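Side-chain contact in 3-hydroxyisobutyryl-CoA hydrolase (Mycobacterium thermoresistibile, PDB 4HDT), which probably hydrolyses 3-hydroxyisobutyryl-CoA (3-hydroxy-2-methylpropanoyl-CoA) to the free acid and CoA, as a crotonase-fold member of the enoyl-CoA hydratase/isomerase family: residues A47-D52 against N98-R103. Residues are numbered along the deposited sequence; the frame is centred on the assembly and turned at random.
Sequences AWENDD and NAHIGR. With ZN (zinc ion), chain B.
E49 and H100 reach toward each other from opposite directions and meet at a zinc ion, which is what joins the two segments here. OE2 of E49 lies 1.9 Å from the zinc and NE2 of H100 lies 2.1 Å from it, both ordinary coordination lengths. The second carboxylate oxygen, OE1, stands 2.6 Å from the metal, so the carboxylate grips it unevenly, with one short and one long bond. That same OE1 sits at the edge of the imidazole, near the ring plane, 3.2 Å from CE1 of H100. Although OE1 also comes within 3.1 Å of NE2, no hydrogen bond forms there, because NE2 spends its lone pair on zinc and has no hydrogen to share. Carboxylate and ring planes are turned 50° apart. With CG anti to the backbone N (chi1 -169°) and the chain extended beyond it, the E49 carboxylate is carried out to the zinc.

In the crotonase-like fold of this enzyme, the site joins the segments on helices 35-49 and 85-103, at the surface of the molecule. E351, the last modelled residue, supplies a further zinc ligand, thereby tying the chain terminus to both helices. R103 forms salt bridges with E286 and E351, so the latter glutamate has a cationic partner besides the metal. Within segment 98-103, CA of H100 lies 3.8 Å above the guanidinium plane of R103, offset toward the rim.

Away from this compact cluster the contact is loose. The CA atoms of E49 and H100 are 10.5 Å apart, and the segments bury just 72 Å² between them, all of it from these two residues, the only pair to meet across this surface contact.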
# COMPACT_ATOMS: atom_id res chain seq x y z
N ALA A 47 -7.67 -9.70 20.19
CA ALA A 47 -7.45 -10.13 21.57
C ALA A 47 -6.97 -9.00 22.47
O ALA A 47 -7.37 -8.93 23.63
CB ALA A 47 -6.47 -11.27 21.62
N TRP A 48 -6.15 -8.11 21.94
CA TRP A 48 -5.57 -7.04 22.73
C TRP A 48 -6.50 -5.83 22.89
O TRP A 48 -6.27 -4.98 23.76
CB TRP A 48 -4.29 -6.55 22.09
CG TRP A 48 -3.16 -7.52 22.15
CD1 TRP A 48 -2.96 -8.51 23.08
CD2 TRP A 48 -2.03 -7.56 21.28
NE1 TRP A 48 -1.78 -9.18 22.82
CE2 TRP A 48 -1.18 -8.60 21.74
CE3 TRP A 48 -1.63 -6.82 20.17
CZ2 TRP A 48 0.03 -8.91 21.10
CZ3 TRP A 48 -0.46 -7.13 19.55
CH2 TRP A 48 0.37 -8.16 20.02
N GLU A 49 -7.50 -5.75 22.04
CA GLU A 49 -8.32 -4.52 21.96
C GLU A 49 -8.94 -4.12 23.31
O GLU A 49 -8.92 -2.91 23.68
CB GLU A 49 -9.41 -4.69 20.93
CG GLU A 49 -10.16 -3.39 20.57
CD GLU A 49 -10.92 -3.50 19.26
OE1 GLU A 49 -11.01 -4.61 18.70
OE2 GLU A 49 -11.44 -2.47 18.75
N ASN A 50 -9.48 -5.10 24.01
CA ASN A 50 -10.13 -4.86 25.33
C ASN A 50 -9.34 -5.40 26.53
O ASN A 50 -9.90 -5.58 27.64
CB ASN A 50 -11.54 -5.44 25.31
CG ASN A 50 -12.39 -4.85 24.20
OD1 ASN A 50 -12.75 -5.54 23.25
ND2 ASN A 50 -12.68 -3.58 24.29
N ASP A 51 -8.05 -5.64 26.32
CA ASP A 51 -7.15 -6.08 27.35
C ASP A 51 -6.40 -4.88 27.93
O ASP A 51 -5.53 -4.29 27.27
CB ASP A 51 -6.17 -7.10 26.76
CG ASP A 51 -5.22 -7.69 27.81
OD1 ASP A 51 -5.13 -7.16 28.93
OD2 ASP A 51 -4.56 -8.68 27.48
N ASP A 52 -6.73 -4.54 29.18
CA ASP A 52 -6.14 -3.39 29.85
C ASP A 52 -4.65 -3.44 30.07
O ASP A 52 -4.05 -2.41 30.32
CB ASP A 52 -6.82 -3.15 31.20
CG ASP A 52 -8.21 -2.60 31.06
OD1 ASP A 52 -8.68 -2.42 29.91
OD2 ASP A 52 -8.84 -2.32 32.12
N ASN A 98 -6.88 -4.40 7.42
CA ASN A 98 -6.54 -2.98 7.07
C ASN A 98 -7.52 -2.00 7.71
O ASN A 98 -7.13 -1.00 8.33
CB ASN A 98 -6.50 -2.76 5.53
CG ASN A 98 -5.55 -3.70 4.78
OD1 ASN A 98 -5.89 -4.17 3.67
ND2 ASN A 98 -4.36 -3.92 5.31
N ALA A 99 -8.81 -2.30 7.58
CA ALA A 99 -9.88 -1.48 8.18
C ALA A 99 -9.80 -1.44 9.68
O ALA A 99 -9.96 -0.38 10.31
CB ALA A 99 -11.22 -1.97 7.70
N HIS A 100 -9.55 -2.60 10.29
CA HIS A 100 -9.41 -2.62 11.73
C HIS A 100 -8.26 -1.80 12.27
O HIS A 100 -8.41 -1.06 13.22
CB HIS A 100 -9.31 -4.02 12.28
CG HIS A 100 -9.77 -4.08 13.71
ND1 HIS A 100 -9.52 -5.16 14.53
CD2 HIS A 100 -10.48 -3.20 14.46
CE1 HIS A 100 -10.07 -4.94 15.71
NE2 HIS A 100 -10.66 -3.76 15.69
N ILE A 101 -7.12 -1.85 11.62
CA ILE A 101 -6.00 -0.96 11.98
C ILE A 101 -6.42 0.49 11.86
O ILE A 101 -6.13 1.31 12.76
CB ILE A 101 -4.77 -1.24 11.09
CG1 ILE A 101 -4.26 -2.69 11.28
CG2 ILE A 101 -3.65 -0.24 11.40
CD1 ILE A 101 -3.40 -3.19 10.11
N GLY A 102 -7.11 0.81 10.78
CA GLY A 102 -7.64 2.16 10.56
C GLY A 102 -8.56 2.69 11.66
O GLY A 102 -8.49 3.92 11.97
N ARG A 103 -9.44 1.84 12.21
CA ARG A 103 -10.35 2.17 13.31
C ARG A 103 -9.76 2.03 14.70
O ARG A 103 -10.41 2.36 15.69
CB ARG A 103 -11.51 1.13 13.32
CG ARG A 103 -12.41 1.29 12.16
CD ARG A 103 -13.69 0.48 12.37
NE ARG A 103 -13.53 -0.91 12.81
CZ ARG A 103 -13.32 -1.95 11.99
NH1 ARG A 103 -13.26 -1.82 10.67
NH2 ARG A 103 -13.20 -3.15 12.49
ZN ZN B . -12.06 -2.91 16.98